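Local atomic coordinates of arginine kinase (Cydia pomonella granulosis virus, PDB entry 6VVG), a protein that probably binds ATP and phosphorylates serine and threonine side chains of proteins, as a viral protein kinase known as PK-1. Residues Y93-D98 with R151-L156; E145-D150 with L156-Y161; K119-T124 with Y204-T209. All blocks are in the same frame, centred on the assembly; numbering follows the deposited sequence.

The three contacts run from the nucleotide site into the helical lobe. Interaction 2 lies closest to the chain's centre (about 6 Å) and is buried; it joins two short strands by backbone hydrogen bonds and apolar pairs. Interaction 1, its centre about 8 Å away, brings the turn of that same hairpin against the loop after strand 87-92; it is partly exposed, and its one exposed partner, K153, also forms a salt bridge with D150. Interaction 3 is buried, purely aliphatic across its helices, and away from AMP. Interactions 1 and 2 share L156 and both touch the nucleotide, whereas L156 and Y149 pack on I121 and so tie the hairpin to interaction 3.

Interaction 1 (Y93-D98 with R151-L156); sequences YVSDGD and RKKKRL. With AMP (adenosine monophosphate), chain C.
K153 lays the end of its aliphatic chain against the backbone of V94: CD lies 3.6 Å from V94 O and CE 3.7 Å from the same oxygen. Bends late in the chain turn its amino end toward S95 and D150. Its NZ ends 4.4 Å from S95 OG, too far for a bond between the two; both are drawn instead to D150 OD2, NZ by a salt bridge and OG by a hydrogen bond. The S95 hydroxyl has a further task, since G97 N donates to OG at 3.3 Å and nearly straight, 172°, forming an ST turn that fixes the bend of the loop.

The tight part of the site is on the nucleotide side. V94 N donates to N1 of AMP at 3.2 Å, S95 O comes within 3.0 Å of C2, and C2 sits over the centre of one face of the Y93 ring, 3.6 Å above its plane. That ring is placed beside the carbonyl carbon of its own residue by chi1 of -176°. The lysine side is looser. K153 is exposed, no hydrogen bond joins the two segments, and the opposite charges of D96 OD1 and K153 NZ remain 4.6 Å apart. Backbone recognition of the adenine edge in the loop after strand 87-92 is characteristic of the protein kinase hinge.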
# COMPACT_ATOMS: atom_id res chain seq x y z
N TYR A 93 18.41 6.04 -12.97
CA TYR A 93 18.43 7.41 -13.49
C TYR A 93 17.84 7.35 -14.90
O TYR A 93 18.39 6.67 -15.77
CB TYR A 93 19.86 7.96 -13.52
CG TYR A 93 19.95 9.41 -13.96
CD1 TYR A 93 19.72 9.77 -15.28
CD2 TYR A 93 20.27 10.41 -13.05
CE1 TYR A 93 19.80 11.09 -15.68
CE2 TYR A 93 20.36 11.74 -13.45
CZ TYR A 93 20.12 12.07 -14.77
OH TYR A 93 20.20 13.38 -15.17
N VAL A 94 16.73 8.05 -15.12
CA VAL A 94 16.03 7.96 -16.39
C VAL A 94 16.16 9.23 -17.24
O VAL A 94 16.16 9.13 -18.47
CB VAL A 94 14.54 7.62 -16.18
CG1 VAL A 94 14.39 6.23 -15.55
CG2 VAL A 94 13.87 8.68 -15.32
N SER A 95 16.27 10.40 -16.62
CA SER A 95 16.33 11.63 -17.41
C SER A 95 16.79 12.78 -16.53
O SER A 95 16.60 12.77 -15.31
CB SER A 95 14.96 11.96 -18.03
OG SER A 95 15.01 13.16 -18.77
N ASP A 96 17.39 13.78 -17.17
CA ASP A 96 17.84 14.99 -16.50
C ASP A 96 16.77 16.08 -16.47
O ASP A 96 16.92 17.04 -15.71
CB ASP A 96 19.09 15.55 -17.19
CG ASP A 96 18.81 16.00 -18.62
OD1 ASP A 96 18.31 15.18 -19.41
OD2 ASP A 96 19.09 17.17 -18.95
N GLY A 97 15.71 15.96 -17.27
CA GLY A 97 14.74 17.02 -17.42
C GLY A 97 13.36 16.63 -16.92
O GLY A 97 13.09 15.47 -16.57
N ASP A 98 12.47 17.62 -16.89
CA ASP A 98 11.08 17.42 -16.52
C ASP A 98 10.23 18.45 -17.26
O ASP A 98 10.75 19.34 -17.93
CB ASP A 98 10.88 17.51 -15.01
CG ASP A 98 11.36 18.82 -14.43
OD1 ASP A 98 10.94 19.89 -14.92
OD2 ASP A 98 12.16 18.78 -13.48
N ARG A 151 14.13 16.12 -24.41
CA ARG A 151 13.79 16.20 -25.83
C ARG A 151 14.59 15.25 -26.70
O ARG A 151 14.43 15.27 -27.92
CB ARG A 151 13.99 17.62 -26.34
CG ARG A 151 15.45 18.22 -26.21
CD ARG A 151 15.29 19.75 -26.37
NE ARG A 151 16.53 20.44 -26.70
CZ ARG A 151 16.59 21.63 -27.27
NH1 ARG A 151 15.48 22.28 -27.57
NH2 ARG A 151 17.77 22.19 -27.52
N LYS A 152 15.42 14.41 -26.10
CA LYS A 152 16.10 13.37 -26.86
C LYS A 152 15.43 12.00 -26.74
O LYS A 152 15.05 11.40 -27.75
CB LYS A 152 17.53 13.27 -26.39
CG LYS A 152 18.53 12.84 -27.39
CD LYS A 152 18.34 11.40 -27.75
CE LYS A 152 19.64 10.73 -28.18
NZ LYS A 152 19.37 9.26 -28.29
N LYS A 153 15.21 11.52 -25.52
CA LYS A 153 14.41 10.31 -25.33
C LYS A 153 12.94 10.55 -25.66
O LYS A 153 12.27 9.70 -26.26
CB LYS A 153 14.56 9.83 -23.88
CG LYS A 153 15.90 9.18 -23.55
CD LYS A 153 16.21 9.31 -22.06
CE LYS A 153 17.68 9.62 -21.83
NZ LYS A 153 17.90 10.99 -21.28
N LYS A 154 12.42 11.72 -25.28
CA LYS A 154 10.99 12.00 -25.40
C LYS A 154 10.17 10.93 -24.70
O LYS A 154 9.08 10.56 -25.15
CB LYS A 154 10.58 12.13 -26.87
CG LYS A 154 11.53 12.99 -27.69
CD LYS A 154 10.79 13.74 -28.79
CE LYS A 154 11.71 14.75 -29.46
NZ LYS A 154 13.07 14.19 -29.70
N ARG A 155 10.70 10.41 -23.59
CA ARG A 155 10.03 9.40 -22.78
C ARG A 155 9.58 10.04 -21.48
O ARG A 155 10.38 10.69 -20.79
CB ARG A 155 10.96 8.22 -22.50
CG ARG A 155 10.24 6.92 -22.21
CD ARG A 155 11.14 5.69 -22.38
NE ARG A 155 10.72 4.61 -21.48
CZ ARG A 155 11.55 3.81 -20.83
NH1 ARG A 155 12.86 3.95 -20.97
NH2 ARG A 155 11.07 2.87 -20.03
N LEU A 156 8.31 9.86 -21.15
CA LEU A 156 7.74 10.40 -19.92
C LEU A 156 7.89 9.40 -18.80
O LEU A 156 7.49 8.24 -18.93
CB LEU A 156 6.27 10.75 -20.13
CG LEU A 156 5.54 11.41 -18.95
CD1 LEU A 156 5.99 12.85 -18.79
CD2 LEU A 156 4.03 11.33 -19.13
P AMP C . 12.18 13.38 -6.48
O1P AMP C . 11.34 14.57 -6.08
O2P AMP C . 11.80 12.99 -7.89
O3P AMP C . 12.04 12.33 -5.40
O5' AMP C . 13.72 13.80 -6.51
C5' AMP C . 14.10 15.16 -6.63
C4' AMP C . 14.60 15.47 -8.02
O4' AMP C . 15.67 14.56 -8.39
C3' AMP C . 13.59 15.32 -9.15
O3' AMP C . 12.70 16.41 -9.25
C2' AMP C . 14.50 15.16 -10.36
O2' AMP C . 15.07 16.41 -10.74
C1' AMP C . 15.60 14.28 -9.78
N9 AMP C . 15.28 12.85 -9.94
C8 AMP C . 14.49 12.17 -9.11
N7 AMP C . 14.40 10.91 -9.56
C5 AMP C . 15.14 10.82 -10.67
C6 AMP C . 15.39 9.77 -11.52
N6 AMP C . 14.95 8.39 -11.52
N1 AMP C . 16.17 9.93 -12.58
C2 AMP C . 16.72 11.15 -12.82
N3 AMP C . 16.48 12.19 -11.99
C4 AMP C . 15.68 12.02 -10.92

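Interaction 2 (E145-D150 with L156-Y161); sequences ENLLYD and LFVCDY. With AMP (adenosine monophosphate), chain C.
L148 and F157 face each other as an antiparallel hydrogen-bonded pair: F157 N donates to L148 O at 3.0 Å and 169°, and L148 N returns a bond to F157 O at 2.9 Å. Two residues along, past the non-hydrogen-bonded pair L147/V158, C159 N reaches N146 O at 3.0 Å with a more bent angle of 149°, extending the pairing past the strands.

Side chains fill both faces. L148 divides its methyls, CD2 meeting C159 SG at 3.8 Å and CD1 lying 3.8 Å from C6 of the adenine; D160 OD2 approaches the phosphate of the same AMP. L147 and V158 run side by side on the other face, while L156 CD1 reaches L147 CB at 3.9 Å. N146 crosses D160 with its amide plane 68° from the carboxylate, OD1 meeting D160 CB at 3.5 Å.

The next shell holds these groups. D141 O accepts from N146 ND2, H139 NE2 donates to C159 O, Y161 OH bonds to V158 O at 2.7 Å, and G162 N binds D160 OD1. In sequence and geometry this is the kinase hairpin linking the catalytic loop to a DFG-like motif, here D160-Y161-G162.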
# COMPACT_ATOMS: atom_id res chain seq x y z
N GLU A 145 7.08 18.95 -11.94
CA GLU A 145 8.37 18.56 -11.40
C GLU A 145 8.49 17.06 -11.18
O GLU A 145 9.61 16.55 -11.02
CB GLU A 145 8.61 19.31 -10.08
CG GLU A 145 8.65 20.83 -10.22
CD GLU A 145 7.27 21.47 -10.24
OE1 GLU A 145 6.26 20.73 -10.31
OE2 GLU A 145 7.18 22.72 -10.18
N ASN A 146 7.38 16.33 -11.17
CA ASN A 146 7.40 14.88 -10.99
C ASN A 146 7.15 14.13 -12.29
O ASN A 146 6.84 12.93 -12.25
CB ASN A 146 6.37 14.47 -9.93
CG ASN A 146 6.80 14.86 -8.53
OD1 ASN A 146 7.98 15.07 -8.27
ND2 ASN A 146 5.84 14.96 -7.62
N LEU A 147 7.26 14.80 -13.43
CA LEU A 147 7.08 14.19 -14.74
C LEU A 147 8.37 14.43 -15.52
O LEU A 147 8.55 15.48 -16.15
CB LEU A 147 5.86 14.77 -15.45
CG LEU A 147 4.57 14.61 -14.63
CD1 LEU A 147 3.39 15.31 -15.27
CD2 LEU A 147 4.25 13.12 -14.41
N LEU A 148 9.29 13.47 -15.44
CA LEU A 148 10.58 13.59 -16.09
C LEU A 148 10.44 13.38 -17.59
O LEU A 148 9.66 12.53 -18.04
CB LEU A 148 11.57 12.58 -15.50
CG LEU A 148 11.57 12.45 -13.97
CD1 LEU A 148 12.72 11.57 -13.49
CD2 LEU A 148 11.63 13.83 -13.30
N TYR A 149 11.19 14.17 -18.36
CA TYR A 149 11.06 14.21 -19.82
C TYR A 149 12.23 15.03 -20.36
O TYR A 149 12.59 16.06 -19.79
CB TYR A 149 9.72 14.84 -20.22
CG TYR A 149 9.45 14.92 -21.72
CD1 TYR A 149 9.97 15.96 -22.47
CD2 TYR A 149 8.67 13.97 -22.36
CE1 TYR A 149 9.73 16.05 -23.83
CE2 TYR A 149 8.42 14.05 -23.72
CZ TYR A 149 8.96 15.09 -24.45
OH TYR A 149 8.71 15.17 -25.80
N ASP A 150 12.82 14.55 -21.45
CA ASP A 150 13.87 15.28 -22.16
C ASP A 150 13.61 15.17 -23.65
O ASP A 150 12.93 14.24 -24.11
CB ASP A 150 15.27 14.75 -21.81
CG ASP A 150 15.48 13.32 -22.25
OD1 ASP A 150 15.75 13.11 -23.45
OD2 ASP A 150 15.38 12.41 -21.40
N LEU A 156 8.31 9.86 -21.15
CA LEU A 156 7.74 10.40 -19.92
C LEU A 156 7.89 9.40 -18.80
O LEU A 156 7.49 8.24 -18.93
CB LEU A 156 6.27 10.75 -20.13
CG LEU A 156 5.54 11.41 -18.95
CD1 LEU A 156 5.99 12.85 -18.79
CD2 LEU A 156 4.03 11.33 -19.13
N PHE A 157 8.47 9.84 -17.68
CA PHE A 157 8.58 9.04 -16.47
C PHE A 157 7.85 9.74 -15.34
O PHE A 157 8.18 10.87 -15.00
CB PHE A 157 10.04 8.80 -16.08
CG PHE A 157 10.88 8.20 -17.17
CD1 PHE A 157 11.49 9.01 -18.10
CD2 PHE A 157 11.06 6.83 -17.25
CE1 PHE A 157 12.27 8.46 -19.11
CE2 PHE A 157 11.83 6.28 -18.26
CZ PHE A 157 12.43 7.10 -19.19
N VAL A 158 6.86 9.06 -14.77
CA VAL A 158 6.24 9.49 -13.51
C VAL A 158 7.17 9.11 -12.37
O VAL A 158 7.68 7.99 -12.32
CB VAL A 158 4.86 8.84 -13.34
CG1 VAL A 158 4.13 9.44 -12.14
CG2 VAL A 158 4.04 8.98 -14.61
N CYS A 159 7.40 10.05 -11.45
CA CYS A 159 8.33 9.81 -10.35
C CYS A 159 7.78 10.37 -9.05
O CYS A 159 6.74 11.02 -9.00
CB CYS A 159 9.71 10.42 -10.66
SG CYS A 159 9.83 12.21 -10.38
N ASP A 160 8.52 10.09 -7.97
CA ASP A 160 8.21 10.53 -6.61
C ASP A 160 6.84 10.01 -6.14
O ASP A 160 5.85 10.74 -6.08
CB ASP A 160 8.28 12.05 -6.45
CG ASP A 160 8.38 12.47 -4.99
OD1 ASP A 160 8.14 11.61 -4.11
OD2 ASP A 160 8.70 13.64 -4.71
N TYR A 161 6.80 8.71 -5.87
CA TYR A 161 5.62 8.07 -5.31
C TYR A 161 5.52 8.23 -3.79
O TYR A 161 4.78 7.48 -3.14
CB TYR A 161 5.63 6.59 -5.70
CG TYR A 161 6.19 6.36 -7.09
CD1 TYR A 161 5.83 7.18 -8.15
CD2 TYR A 161 7.09 5.33 -7.34
CE1 TYR A 161 6.35 6.98 -9.42
CE2 TYR A 161 7.61 5.12 -8.60
CZ TYR A 161 7.23 5.95 -9.64
OH TYR A 161 7.74 5.75 -10.90
P AMP C . 12.18 13.38 -6.48
O1P AMP C . 11.34 14.57 -6.08
O2P AMP C . 11.80 12.99 -7.89
O3P AMP C . 12.04 12.33 -5.40
O5' AMP C . 13.72 13.80 -6.51
C5' AMP C . 14.10 15.16 -6.63
C4' AMP C . 14.60 15.47 -8.02
O4' AMP C . 15.67 14.56 -8.39
C3' AMP C . 13.59 15.32 -9.15
O3' AMP C . 12.70 16.41 -9.25
C2' AMP C . 14.50 15.16 -10.36
O2' AMP C . 15.07 16.41 -10.74
C1' AMP C . 15.60 14.28 -9.78
N9 AMP C . 15.28 12.85 -9.94
C8 AMP C . 14.49 12.17 -9.11
N7 AMP C . 14.40 10.91 -9.56
C5 AMP C . 15.14 10.82 -10.67
C6 AMP C . 15.39 9.77 -11.52
N6 AMP C . 14.95 8.39 -11.52
N1 AMP C . 16.17 9.93 -12.58
C2 AMP C . 16.72 11.15 -12.82
N3 AMP C . 16.48 12.19 -11.99
C4 AMP C . 15.68 12.02 -10.92

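Interaction 3 (K119-T124 with Y204-T209); sequences KKIIIT and YEILST
Y204 O is gripped twice by S208, whose backbone N reaches it at 2.9 Å and whose OG reaches it at 2.7 Å. The two donors come from opposite faces of the carbonyl plane, and OG lies 35° out of that plane, so the hydroxyl supplements the ordinary helical bond in the last turn of helix 192-208. S208 OG also pairs with E210 N just beyond, where the chain leaves the helix at T209 with positive phi.

This helix and helix 115-133 belong to the helical lobe of the protein kinase fold, corresponding to the helices called αF and αE in that family. Across the interface there are no hydrogen bonds; the touching side chains are aliphatic, and all three are buried. I206 extends from helix 192-208 toward two consecutive isoleucines, crossing each obliquely, while the closest pair of CA atoms, those of I121 and I206, is 9.3 Å apart. The helices are thus bridged by side chains rather than in backbone contact.

Neighbouring residues add to the packing. C118 of helix 115-133 touches both I206 and L207, and helix 247-256 supplies F252 against I122 and V253 against Y204 and L207.

With chi1 of 57°, I206 CG1 lies between its backbone N and carbonyl carbon, and the methyl beyond it, CD1, meets I122 CG1 at 4.1 Å and I121 CG2 at 4.2 Å.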
# COMPACT_ATOMS: atom_id res chain seq x y z
N LYS A 119 0.04 16.53 -26.70
CA LYS A 119 -0.91 15.44 -26.90
C LYS A 119 -0.27 14.10 -26.54
O LYS A 119 -0.84 13.32 -25.77
CB LYS A 119 -1.39 15.44 -28.35
CG LYS A 119 -2.39 14.35 -28.69
CD LYS A 119 -2.93 14.52 -30.11
CE LYS A 119 -3.78 13.33 -30.52
NZ LYS A 119 -4.31 13.45 -31.91
N LYS A 120 0.92 13.84 -27.08
CA LYS A 120 1.58 12.57 -26.81
C LYS A 120 1.90 12.40 -25.33
O LYS A 120 1.66 11.34 -24.75
CB LYS A 120 2.86 12.46 -27.63
N ILE A 121 2.40 13.46 -24.69
CA ILE A 121 2.72 13.39 -23.27
C ILE A 121 1.46 13.07 -22.47
O ILE A 121 1.46 12.22 -21.57
CB ILE A 121 3.36 14.71 -22.82
CG1 ILE A 121 4.79 14.81 -23.35
CG2 ILE A 121 3.33 14.84 -21.31
CD1 ILE A 121 5.39 16.20 -23.29
N ILE A 122 0.36 13.75 -22.79
CA ILE A 122 -0.86 13.59 -22.02
C ILE A 122 -1.43 12.19 -22.18
O ILE A 122 -1.91 11.58 -21.22
CB ILE A 122 -1.89 14.67 -22.41
CG1 ILE A 122 -1.44 16.03 -21.87
CG2 ILE A 122 -3.26 14.31 -21.87
CD1 ILE A 122 -2.18 17.22 -22.47
N ILE A 123 -1.39 11.65 -23.40
CA ILE A 123 -1.87 10.29 -23.61
C ILE A 123 -1.06 9.32 -22.76
O ILE A 123 -1.61 8.45 -22.07
CB ILE A 123 -1.80 9.91 -25.10
CG1 ILE A 123 -2.87 10.65 -25.90
CG2 ILE A 123 -1.95 8.41 -25.28
CD1 ILE A 123 -2.73 10.50 -27.41
N THR A 124 0.27 9.46 -22.79
CA THR A 124 1.13 8.59 -21.99
C THR A 124 0.84 8.75 -20.51
O THR A 124 0.71 7.75 -19.78
CB THR A 124 2.60 8.91 -22.29
OG1 THR A 124 2.84 8.79 -23.70
CG2 THR A 124 3.52 7.98 -21.52
N TYR A 204 -2.83 21.97 -19.03
CA TYR A 204 -2.94 23.41 -19.27
C TYR A 204 -1.56 24.06 -19.29
O TYR A 204 -1.29 24.94 -20.10
CB TYR A 204 -3.82 24.07 -18.22
CG TYR A 204 -4.25 25.47 -18.61
CD1 TYR A 204 -3.38 26.54 -18.49
CD2 TYR A 204 -5.52 25.71 -19.11
CE1 TYR A 204 -3.76 27.82 -18.86
CE2 TYR A 204 -5.92 26.98 -19.47
CZ TYR A 204 -5.03 28.03 -19.35
OH TYR A 204 -5.43 29.30 -19.71
N GLU A 205 -0.68 23.63 -18.39
CA GLU A 205 0.62 24.28 -18.25
C GLU A 205 1.51 23.99 -19.45
O GLU A 205 2.15 24.91 -19.99
CB GLU A 205 1.29 23.83 -16.95
CG GLU A 205 0.63 24.43 -15.71
CD GLU A 205 1.26 23.97 -14.42
OE1 GLU A 205 1.41 22.74 -14.23
OE2 GLU A 205 1.60 24.84 -13.59
N ILE A 206 1.58 22.73 -19.89
CA ILE A 206 2.46 22.45 -21.03
C ILE A 206 1.88 23.03 -22.31
O ILE A 206 2.63 23.45 -23.20
CB ILE A 206 2.75 20.95 -21.18
CG1 ILE A 206 1.46 20.14 -21.32
CG2 ILE A 206 3.58 20.45 -20.01
CD1 ILE A 206 1.72 18.67 -21.63
N LEU A 207 0.55 23.06 -22.44
CA LEU A 207 -0.04 23.60 -23.66
C LEU A 207 0.12 25.11 -23.74
O LEU A 207 0.43 25.66 -24.81
CB LEU A 207 -1.53 23.23 -23.73
CG LEU A 207 -1.85 21.80 -24.17
CD1 LEU A 207 -3.31 21.47 -23.88
CD2 LEU A 207 -1.54 21.61 -25.65
N SER A 208 -0.06 25.81 -22.62
CA SER A 208 -0.04 27.26 -22.59
C SER A 208 1.25 27.85 -22.06
O SER A 208 1.54 29.02 -22.33
CB SER A 208 -1.20 27.80 -21.74
OG SER A 208 -0.93 27.62 -20.36
N THR A 209 2.04 27.07 -21.32
CA THR A 209 3.20 27.52 -20.56
C THR A 209 2.81 28.43 -19.41
O THR A 209 3.69 29.09 -18.83
CB THR A 209 4.25 28.23 -21.44
OG1 THR A 209 3.82 29.56 -21.74
CG2 THR A 209 4.47 27.46 -22.73